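Local coordinates for protein TonB-dependent siderophore receptor (PDB 5NEC) that probably takes up ferric siderophores, and siderophore-drug conjugates, across the outer membrane of Pseudomonas aeruginosa with energy passed on through TonB, at residues R119-L124 with T171-L176; V150-K155 with T175-Q180; D318-I323 with S387-P392; T381-G386 with Y401-L406. One frame throughout, in Å; residues are numbered along the deposited sequence.

Contact 1: R119-L124 with T171-L176; sequences REIFNL and TRRYTL
E120 and R173 meet in a two-pronged salt bridge. The arginine presents NH1 and NH2 end-on, NH2 giving a nearly straight bond to E120 OE2 (2.7 Å, 178°) and NH1 a longer one to E120 OE1 (3.1 Å). Both oxygens are met on their syn sides, with the carboxylate turned 32° from the guanidinium plane. R173 spans the gap because its chain is extended from CG to NE, with CG opposite the backbone N (chi1 -177°).

Two backbone N-H groups of its own loop also hold E120 OE2. I121 N reaches E120 OE2 from above the carboxylate plane at 2.8 Å, and F122 N takes the anti lone pair of the same oxygen at 3.0 Å. The nitrogens belong to the start of a type I turn, I121 to L124.

Carbon contacts around the guanidinium are few: I121 CD1 (3.8 Å from R173 NH2) and F122 CB approach it obliquely. T175 only brushes F122.

In the TonB-dependent receptor fold this joins a plug loop to the inner wall of barrel strand 172-182. R210, from strand 206-219, makes a second salt bridge to E120 OE1. Three donors on OE2 and two arginines probably keep this buried glutamate ionised and its carboxylate fixed in rotation.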
# COMPACT_ATOMS: atom_id res chain seq x y z
N ARG A 119 -1.54 -5.57 -3.91
CA ARG A 119 -0.13 -5.85 -4.07
C ARG A 119 0.39 -6.86 -3.06
O ARG A 119 0.08 -6.82 -1.88
CB ARG A 119 0.67 -4.57 -4.01
CG ARG A 119 0.46 -3.73 -5.24
CD ARG A 119 1.23 -2.44 -5.14
NE ARG A 119 0.94 -1.62 -6.30
CZ ARG A 119 -0.17 -0.89 -6.46
NH1 ARG A 119 -1.11 -0.83 -5.51
NH2 ARG A 119 -0.32 -0.17 -7.56
N GLU A 120 1.23 -7.73 -3.58
CA GLU A 120 1.75 -8.87 -2.86
C GLU A 120 3.16 -8.42 -2.41
O GLU A 120 3.58 -7.33 -2.79
CB GLU A 120 1.63 -10.07 -3.81
CG GLU A 120 2.50 -11.25 -3.59
CD GLU A 120 2.30 -11.99 -2.29
OE1 GLU A 120 1.28 -12.69 -2.10
OE2 GLU A 120 3.25 -11.93 -1.48
N ILE A 121 3.83 -9.15 -1.52
CA ILE A 121 5.17 -8.77 -1.05
C ILE A 121 6.31 -9.75 -1.40
O ILE A 121 7.45 -9.42 -1.12
CB ILE A 121 5.21 -8.44 0.48
CG1 ILE A 121 4.68 -9.59 1.36
CG2 ILE A 121 4.41 -7.19 0.78
CD1 ILE A 121 5.58 -10.81 1.44
N PHE A 122 6.01 -10.91 -2.00
CA PHE A 122 7.04 -11.95 -2.27
C PHE A 122 8.24 -11.42 -3.06
O PHE A 122 9.36 -11.87 -2.81
CB PHE A 122 6.47 -13.22 -2.96
CG PHE A 122 6.36 -13.12 -4.48
CD1 PHE A 122 5.34 -12.38 -5.08
CD2 PHE A 122 7.25 -13.80 -5.31
CE1 PHE A 122 5.22 -12.29 -6.46
CE2 PHE A 122 7.14 -13.70 -6.70
CZ PHE A 122 6.12 -12.96 -7.28
N ASN A 123 8.03 -10.46 -3.97
CA ASN A 123 9.13 -9.89 -4.76
C ASN A 123 9.75 -8.61 -4.19
O ASN A 123 10.53 -7.95 -4.88
CB ASN A 123 8.64 -9.64 -6.19
CG ASN A 123 9.79 -9.55 -7.19
OD1 ASN A 123 10.74 -10.35 -7.17
ND2 ASN A 123 9.71 -8.55 -8.08
N LEU A 124 9.45 -8.25 -2.94
CA LEU A 124 9.95 -6.99 -2.37
C LEU A 124 11.08 -7.16 -1.35
O LEU A 124 11.10 -8.10 -0.57
CB LEU A 124 8.81 -6.20 -1.72
CG LEU A 124 7.61 -5.86 -2.61
CD1 LEU A 124 6.61 -5.02 -1.84
CD2 LEU A 124 8.05 -5.15 -3.89
N THR A 171 -4.28 -21.42 5.05
CA THR A 171 -3.17 -20.85 4.25
C THR A 171 -2.24 -21.98 3.78
O THR A 171 -1.83 -22.82 4.58
CB THR A 171 -2.34 -19.82 5.06
OG1 THR A 171 -3.14 -18.68 5.35
CG2 THR A 171 -1.09 -19.34 4.28
N ARG A 172 -1.96 -22.01 2.48
CA ARG A 172 -0.94 -22.86 1.91
C ARG A 172 -0.15 -21.97 0.98
O ARG A 172 -0.59 -21.66 -0.13
CB ARG A 172 -1.57 -24.02 1.15
CG ARG A 172 -2.40 -24.98 2.00
CD ARG A 172 -2.74 -26.25 1.18
NE ARG A 172 -3.62 -27.19 1.89
CZ ARG A 172 -4.88 -27.52 1.58
NH1 ARG A 172 -5.50 -27.02 0.50
NH2 ARG A 172 -5.56 -28.37 2.34
N ARG A 173 1.02 -21.53 1.45
CA ARG A 173 1.87 -20.57 0.75
C ARG A 173 3.25 -21.17 0.50
O ARG A 173 3.90 -21.68 1.42
CB ARG A 173 2.01 -19.31 1.61
CG ARG A 173 2.82 -18.18 0.97
CD ARG A 173 2.85 -16.94 1.84
NE ARG A 173 3.66 -15.88 1.24
CZ ARG A 173 3.22 -14.88 0.47
NH1 ARG A 173 1.94 -14.74 0.13
NH2 ARG A 173 4.08 -13.97 0.03
N TYR A 174 3.70 -21.10 -0.75
CA TYR A 174 4.98 -21.67 -1.19
C TYR A 174 5.76 -20.58 -1.88
O TYR A 174 5.24 -19.93 -2.79
CB TYR A 174 4.74 -22.86 -2.13
CG TYR A 174 3.78 -23.89 -1.57
CD1 TYR A 174 4.25 -24.93 -0.78
CD2 TYR A 174 2.42 -23.81 -1.81
CE1 TYR A 174 3.39 -25.87 -0.24
CE2 TYR A 174 1.54 -24.75 -1.29
CZ TYR A 174 2.04 -25.79 -0.51
OH TYR A 174 1.20 -26.72 0.04
N THR A 175 7.00 -20.35 -1.44
CA THR A 175 7.88 -19.38 -2.10
C THR A 175 9.24 -19.99 -2.41
O THR A 175 9.69 -20.91 -1.74
CB THR A 175 8.10 -18.09 -1.29
OG1 THR A 175 8.56 -18.42 0.01
CG2 THR A 175 6.83 -17.30 -1.14
N LEU A 176 9.87 -19.46 -3.45
CA LEU A 176 11.19 -19.88 -3.86
C LEU A 176 11.90 -18.62 -4.35
O LEU A 176 11.30 -17.84 -5.07
CB LEU A 176 11.08 -20.95 -4.95
CG LEU A 176 12.33 -21.81 -5.23
CD1 LEU A 176 11.97 -23.20 -5.72
CD2 LEU A 176 13.27 -21.12 -6.21

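Contact 2: V150-K155 with T175-Q180; sequences VSKQAK and TLDLNQ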
# COMPACT_ATOMS: atom_id res chain seq x y z
N VAL A 150 10.53 -1.44 -3.18
CA VAL A 150 11.82 -1.82 -3.76
C VAL A 150 11.80 -3.32 -4.15
O VAL A 150 11.64 -4.18 -3.29
CB VAL A 150 12.98 -1.53 -2.77
CG1 VAL A 150 14.35 -1.77 -3.42
CG2 VAL A 150 12.89 -0.09 -2.25
N SER A 151 11.94 -3.62 -5.45
CA SER A 151 11.94 -5.00 -5.96
C SER A 151 13.22 -5.74 -5.63
O SER A 151 14.30 -5.16 -5.66
CB SER A 151 11.86 -5.03 -7.48
OG SER A 151 10.64 -4.54 -7.94
N LYS A 152 13.09 -7.03 -5.37
CA LYS A 152 14.24 -7.94 -5.38
C LYS A 152 14.80 -7.99 -6.81
O LYS A 152 14.04 -8.21 -7.74
CB LYS A 152 13.82 -9.33 -4.96
CG LYS A 152 13.48 -9.44 -3.49
CD LYS A 152 12.90 -10.81 -3.22
CE LYS A 152 12.40 -10.94 -1.80
NZ LYS A 152 12.03 -12.37 -1.61
N GLN A 153 16.10 -7.73 -6.96
CA GLN A 153 16.81 -7.80 -8.25
C GLN A 153 17.90 -8.86 -8.16
O GLN A 153 18.41 -9.17 -7.08
CB GLN A 153 17.49 -6.45 -8.59
CG GLN A 153 16.56 -5.28 -8.88
CD GLN A 153 15.70 -5.46 -10.13
OE1 GLN A 153 16.11 -6.09 -11.11
NE2 GLN A 153 14.50 -4.91 -10.10
N ALA A 154 18.25 -9.42 -9.32
CA ALA A 154 19.42 -10.29 -9.43
C ALA A 154 20.64 -9.47 -9.11
O ALA A 154 20.73 -8.30 -9.49
CB ALA A 154 19.53 -10.90 -10.82
N LYS A 155 21.55 -10.08 -8.36
CA LYS A 155 22.70 -9.39 -7.79
C LYS A 155 23.84 -10.38 -7.57
O LYS A 155 23.70 -11.58 -7.88
CB LYS A 155 22.30 -8.73 -6.48
CG LYS A 155 21.83 -9.70 -5.41
CD LYS A 155 21.27 -8.98 -4.19
CE LYS A 155 20.90 -9.97 -3.10
NZ LYS A 155 20.57 -9.29 -1.82
N THR A 175 7.00 -20.35 -1.44
CA THR A 175 7.88 -19.38 -2.10
C THR A 175 9.24 -19.99 -2.41
O THR A 175 9.69 -20.91 -1.74
CB THR A 175 8.10 -18.09 -1.29
OG1 THR A 175 8.56 -18.42 0.01
CG2 THR A 175 6.83 -17.30 -1.14
N LEU A 176 9.87 -19.46 -3.45
CA LEU A 176 11.19 -19.88 -3.86
C LEU A 176 11.90 -18.62 -4.35
O LEU A 176 11.30 -17.84 -5.07
CB LEU A 176 11.08 -20.95 -4.95
CG LEU A 176 12.33 -21.81 -5.23
CD1 LEU A 176 11.97 -23.20 -5.72
CD2 LEU A 176 13.27 -21.12 -6.21
N ASP A 177 13.14 -18.42 -3.92
CA ASP A 177 13.94 -17.22 -4.25
C ASP A 177 15.38 -17.69 -4.53
O ASP A 177 16.19 -17.87 -3.62
CB ASP A 177 13.87 -16.18 -3.10
CG ASP A 177 14.55 -14.84 -3.44
OD1 ASP A 177 14.94 -14.58 -4.60
OD2 ASP A 177 14.71 -14.01 -2.50
N LEU A 178 15.65 -17.90 -5.82
CA LEU A 178 16.91 -18.44 -6.33
C LEU A 178 17.70 -17.36 -7.04
O LEU A 178 17.15 -16.72 -7.91
CB LEU A 178 16.58 -19.57 -7.30
CG LEU A 178 17.75 -20.19 -8.05
CD1 LEU A 178 17.58 -21.69 -8.12
CD2 LEU A 178 17.93 -19.60 -9.45
N ASN A 179 18.98 -17.19 -6.70
CA ASN A 179 19.88 -16.19 -7.32
C ASN A 179 21.25 -16.83 -7.64
O ASN A 179 21.96 -17.24 -6.73
CB ASN A 179 20.03 -14.97 -6.39
CG ASN A 179 20.86 -13.84 -7.03
OD1 ASN A 179 20.32 -12.84 -7.52
ND2 ASN A 179 22.19 -14.00 -7.02
N GLN A 180 21.61 -16.88 -8.92
CA GLN A 180 22.81 -17.58 -9.41
C GLN A 180 23.68 -16.69 -10.29
O GLN A 180 23.19 -16.12 -11.26
CB GLN A 180 22.39 -18.79 -10.24
CG GLN A 180 23.40 -19.93 -10.33
CD GLN A 180 22.98 -21.17 -9.55
OE1 GLN A 180 21.82 -21.60 -9.61
NE2 GLN A 180 23.92 -21.75 -8.83
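N179 and K155 are joined by a pair of hydrogen bonds between a side-chain amide and the backbone of one residue. K155 N donates to N179 OD1 at 3.1 Å, in the carbonyl plane and on a lone pair, while N179 ND2 returns a bond to K155 O at 3.0 Å (165°). N179 CG lies anti to the backbone N (chi1 -175°), which carries the amide across to K155. The oxygen of K155 lies close to the asparagine amide plane, but ND2 stands 37° above the carbonyl plane of K155. With both ends engaged, the amide cannot flip without losing both bonds. ND2 also has a weak bond to G157 O.

The salt bridge from K152 NZ to D177 OD2 is longer, 3.3 Å, and its nitrogen stands well above the carboxylate plane. Each partner is held more firmly by another: K152 NZ by F122 O, D177 OD2 by R190 of strand 187-200.

These bonds tie the end of the plug, where strand 146-151 gives way to the linker, to the inward side of barrel strand 172-182. D177 and N179, two residues apart on that strand, both point at the linker.

Packing completes the contact. K152, extended beyond CG, lays CD 3.7 Å from D177 OD2. A154 CA approaches N179 OD1 to 3.3 Å, and the K155 side chain crosses that of N179 at about a right angle, its CG 4.1 Å from N179 OD1.

Contact 3: D318-I323 with S387-P392; sequences DSQGNI and SNKCNP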
# COMPACT_ATOMS: atom_id res chain seq x y z
N ASP A 318 -26.96 -1.58 0.41
CA ASP A 318 -26.76 -0.18 -0.01
C ASP A 318 -27.74 0.87 0.56
O ASP A 318 -28.33 1.67 -0.17
CB ASP A 318 -26.64 -0.08 -1.55
CG ASP A 318 -25.21 -0.41 -2.06
OD1 ASP A 318 -24.44 -1.17 -1.41
OD2 ASP A 318 -24.85 0.10 -3.16
N SER A 319 -27.86 0.86 1.89
CA SER A 319 -28.58 1.90 2.66
C SER A 319 -30.07 2.05 2.32
O SER A 319 -30.65 3.12 2.43
CB SER A 319 -27.86 3.25 2.53
OG SER A 319 -26.49 3.09 2.84
N GLN A 320 -30.67 0.94 1.92
CA GLN A 320 -32.09 0.90 1.57
C GLN A 320 -32.99 0.74 2.80
O GLN A 320 -34.19 0.88 2.69
CB GLN A 320 -32.34 -0.24 0.56
CG GLN A 320 -31.77 0.02 -0.82
CD GLN A 320 -32.17 1.39 -1.36
OE1 GLN A 320 -33.34 1.75 -1.38
NE2 GLN A 320 -31.19 2.16 -1.78
N GLY A 321 -32.42 0.43 3.95
CA GLY A 321 -33.17 0.29 5.17
C GLY A 321 -33.83 -1.05 5.38
O GLY A 321 -34.49 -1.24 6.38
N ASN A 322 -33.59 -2.02 4.48
CA ASN A 322 -34.12 -3.39 4.65
C ASN A 322 -33.60 -4.08 5.91
O ASN A 322 -34.26 -4.97 6.44
CB ASN A 322 -33.80 -4.29 3.46
CG ASN A 322 -34.28 -3.72 2.14
OD1 ASN A 322 -35.43 -3.34 2.01
ND2 ASN A 322 -33.39 -3.67 1.15
N ILE A 323 -32.40 -3.71 6.36
CA ILE A 323 -31.82 -4.28 7.59
C ILE A 323 -32.67 -4.05 8.83
O ILE A 323 -32.66 -4.87 9.75
CB ILE A 323 -30.36 -3.82 7.87
CG1 ILE A 323 -30.25 -2.29 8.04
CG2 ILE A 323 -29.44 -4.34 6.76
CD1 ILE A 323 -28.89 -1.83 8.50
N SER A 387 -37.69 -2.88 -6.88
CA SER A 387 -36.30 -3.18 -7.36
C SER A 387 -35.28 -3.64 -6.30
O SER A 387 -34.59 -4.64 -6.50
CB SER A 387 -35.71 -2.00 -8.16
OG SER A 387 -36.68 -1.44 -9.04
N ASN A 388 -35.18 -2.91 -5.19
CA ASN A 388 -34.11 -3.11 -4.19
C ASN A 388 -34.62 -3.21 -2.73
O ASN A 388 -33.83 -3.06 -1.80
CB ASN A 388 -33.10 -1.97 -4.32
CG ASN A 388 -33.73 -0.60 -4.18
OD1 ASN A 388 -34.85 -0.47 -3.70
ND2 ASN A 388 -33.00 0.43 -4.56
N LYS A 389 -35.92 -3.48 -2.54
CA LYS A 389 -36.50 -3.63 -1.20
C LYS A 389 -36.78 -5.09 -0.89
O LYS A 389 -37.06 -5.88 -1.78
CB LYS A 389 -37.79 -2.80 -1.07
CG LYS A 389 -37.62 -1.31 -1.34
CD LYS A 389 -36.71 -0.69 -0.30
CE LYS A 389 -36.68 0.83 -0.40
NZ LYS A 389 -35.91 1.30 -1.58
N CYS A 390 -36.71 -5.42 0.40
CA CYS A 390 -36.72 -6.79 0.93
C CYS A 390 -37.42 -6.82 2.27
O CYS A 390 -37.44 -5.83 2.98
CB CYS A 390 -35.30 -7.29 1.24
SG CYS A 390 -34.22 -7.48 -0.15
N ASN A 391 -37.90 -8.00 2.63
CA ASN A 391 -38.38 -8.28 3.99
C ASN A 391 -38.29 -9.81 4.14
O ASN A 391 -37.99 -10.51 3.17
CB ASN A 391 -39.82 -7.74 4.19
CG ASN A 391 -40.80 -8.29 3.19
OD1 ASN A 391 -40.92 -9.51 3.02
ND2 ASN A 391 -41.46 -7.40 2.46
N PRO A 392 -38.53 -10.33 5.36
CA PRO A 392 -38.36 -11.79 5.54
C PRO A 392 -39.17 -12.72 4.63
O PRO A 392 -38.72 -13.82 4.35
CB PRO A 392 -38.68 -11.99 7.03
CG PRO A 392 -38.20 -10.71 7.65
CD PRO A 392 -38.64 -9.65 6.66
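The side-chain amides of Q320 and N388 stack with their planes 25° apart, Q320 CD lying 3.4 Å from N388 ND2. K389 NZ bridges the oxygens of the stacked pair. It donates to Q320 OE1 at 2.6 Å, in the carbonyl plane, and to N388 OD1 at 3.0 Å, tilted 34° from that carbonyl plane. Bends at chi2 and chi4 fold the lysine back so that its ammonium group can reach both. Q320 NE2 has a weak bond to D318 O within its own loop.

The third amide, N322, faces the backbone instead. Its ND2 donates to N388 O at 3.0 Å, meeting a lone pair of that oxygen in the carbonyl plane, and the acceptor lies near the plane of the N322 amide. C390 N makes a weak bond to N322 OD1 at 2.9 Å. N322 therefore spans the backbone on both sides of K389, and its CG also packs on C390 CB at 3.8 Å. ND2 also donates to D317 OD1, its strongest polar partner, which helps to set which end of the amide faces N388 O.

Two extracellular loops of the barrel meet here, the one after strand 296-316 and the one after strand 357-379. W329 of strand 327-354 touches Q320, N322 and N388, and C390 is in a disulfide with C403. The loops are thus joined chiefly by neutral amides, and K389 brings in the one charge, which two amide oxygens probably solvate by their dipoles without neutralising it.

Contact 4: T381-G386 with Y401-L406; sequences TNTGLG and YNCTSL
The backbones approach most closely at T383 and N402, whose CA atoms are 5.5 Å apart, where the loop 381-386 passes the start of the short strand 403-405. N402 lays its amide against the backbone of T381 and N382. Its OD1 sits 3.3 Å from T381 CA and 3.7 Å from T381 CB, the two side chains crossing at about a right angle, and its ND2 lies 3.1 Å from N382 O. The polar ends are secured from outside: OD1 accepts from W415 NE1, and ND2 donates to S399 O.

T383 meets the disulfide with its methyl. CG2, opposite the carbonyl carbon and beside the backbone N, lies 3.6 Å from C403 SG, and T383 CB is not much farther from the sulfur. The same rotamer (chi1 65°) turns the hydroxyl into the loop, where OG1 accepts from L385 N at 3.1 Å. OG1 also bonds to K389 O, tying the loop to the residue before C390, the disulfide partner of C403. N382 OD1 accepts from G384 N at 2.9 Å, above its carbonyl plane.

The loop thus carries an Asx turn at N382 overlapping an ST turn at T383. The paired turns lie beside the C390-C403 disulfide, within one of the long extracellular loops that the TonB-dependent receptor barrel carries.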
# COMPACT_ATOMS: atom_id res chain seq x y z
N THR A 381 -30.66 -7.72 -10.51
CA THR A 381 -30.84 -7.92 -9.08
C THR A 381 -32.25 -7.52 -8.53
O THR A 381 -32.40 -7.24 -7.34
CB THR A 381 -29.76 -7.15 -8.30
OG1 THR A 381 -29.85 -5.77 -8.65
CG2 THR A 381 -28.35 -7.72 -8.62
N ASN A 382 -33.25 -7.52 -9.40
CA ASN A 382 -34.59 -7.08 -9.04
C ASN A 382 -35.19 -7.99 -7.96
O ASN A 382 -35.30 -9.20 -8.17
CB ASN A 382 -35.47 -7.11 -10.29
CG ASN A 382 -36.84 -6.49 -10.09
OD1 ASN A 382 -37.32 -6.28 -8.98
ND2 ASN A 382 -37.47 -6.16 -11.19
N THR A 383 -35.58 -7.40 -6.83
CA THR A 383 -36.13 -8.17 -5.70
C THR A 383 -37.60 -8.56 -5.87
O THR A 383 -38.08 -9.44 -5.17
CB THR A 383 -36.04 -7.42 -4.37
OG1 THR A 383 -36.86 -6.24 -4.42
CG2 THR A 383 -34.59 -7.05 -4.04
N GLY A 384 -38.28 -7.89 -6.79
CA GLY A 384 -39.72 -8.05 -6.96
C GLY A 384 -40.52 -6.99 -6.21
O GLY A 384 -41.69 -6.84 -6.48
N LEU A 385 -39.88 -6.26 -5.28
CA LEU A 385 -40.50 -5.19 -4.50
C LEU A 385 -39.70 -3.87 -4.62
O LEU A 385 -38.66 -3.72 -3.99
CB LEU A 385 -40.58 -5.62 -3.04
CG LEU A 385 -41.17 -4.63 -2.03
CD1 LEU A 385 -42.62 -4.37 -2.38
CD2 LEU A 385 -41.04 -5.15 -0.63
N GLY A 386 -40.19 -2.93 -5.43
CA GLY A 386 -39.48 -1.68 -5.72
C GLY A 386 -38.02 -1.82 -6.12
O GLY A 386 -37.20 -1.00 -5.71
N TYR A 401 -33.43 -14.85 -4.95
CA TYR A 401 -32.24 -14.84 -4.09
C TYR A 401 -31.49 -13.52 -4.06
O TYR A 401 -30.34 -13.48 -3.61
CB TYR A 401 -31.31 -16.01 -4.42
CG TYR A 401 -32.00 -17.36 -4.38
CD1 TYR A 401 -32.28 -17.98 -3.15
CD2 TYR A 401 -32.38 -18.02 -5.56
CE1 TYR A 401 -32.92 -19.21 -3.10
CE2 TYR A 401 -33.02 -19.26 -5.51
CZ TYR A 401 -33.29 -19.84 -4.29
OH TYR A 401 -33.92 -21.04 -4.25
N ASN A 402 -32.15 -12.44 -4.48
CA ASN A 402 -31.61 -11.09 -4.35
C ASN A 402 -31.81 -10.49 -2.95
O ASN A 402 -31.24 -9.44 -2.66
CB ASN A 402 -32.22 -10.17 -5.41
CG ASN A 402 -31.82 -10.58 -6.80
OD1 ASN A 402 -30.65 -10.57 -7.13
ND2 ASN A 402 -32.79 -10.98 -7.61
N CYS A 403 -32.63 -11.13 -2.12
CA CYS A 403 -32.76 -10.79 -0.71
C CYS A 403 -32.26 -11.95 0.10
O CYS A 403 -32.54 -13.09 -0.25
CB CYS A 403 -34.22 -10.55 -0.32
SG CYS A 403 -34.93 -9.15 -1.17
N THR A 404 -31.57 -11.65 1.18
CA THR A 404 -31.16 -12.66 2.14
C THR A 404 -31.43 -12.17 3.57
O THR A 404 -31.92 -11.07 3.77
CB THR A 404 -29.67 -13.04 1.95
OG1 THR A 404 -29.37 -14.20 2.74
CG2 THR A 404 -28.71 -11.91 2.36
N SER A 405 -31.09 -13.02 4.54
CA SER A 405 -31.27 -12.74 5.96
C SER A 405 -30.12 -11.92 6.53
O SER A 405 -28.96 -12.20 6.21
CB SER A 405 -31.38 -14.07 6.71
OG SER A 405 -31.13 -13.94 8.09
N LEU A 406 -30.44 -10.93 7.37
CA LEU A 406 -29.42 -10.16 8.08
C LEU A 406 -28.63 -11.03 9.08
O LEU A 406 -27.40 -10.92 9.21
CB LEU A 406 -30.05 -8.97 8.78
CG LEU A 406 -29.17 -8.13 9.72
CD1 LEU A 406 -28.09 -7.42 8.90
CD2 LEU A 406 -30.00 -7.14 10.52

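From the N terminus, the chain first builds the plug. Contact 1 closes the loop from plug segment 119-124 to barrel strand 172-182, and contact 2, opening later at 150-155, ends farther along that strand, so the two share T175 and L176. They also touch directly through N123 and K152, and together tie the plug and its linker to the first part of the barrel wall. Contacts 3 and 4 follow in series in the extracellular loops, their centres about 40 Å from contact 1 and about 50 Å from contact 2. There 318-323 pairs with 387-392 and 381-386 with 401-406, so their segments alternate and the contacts cross, joined by the C390-C403 disulfide.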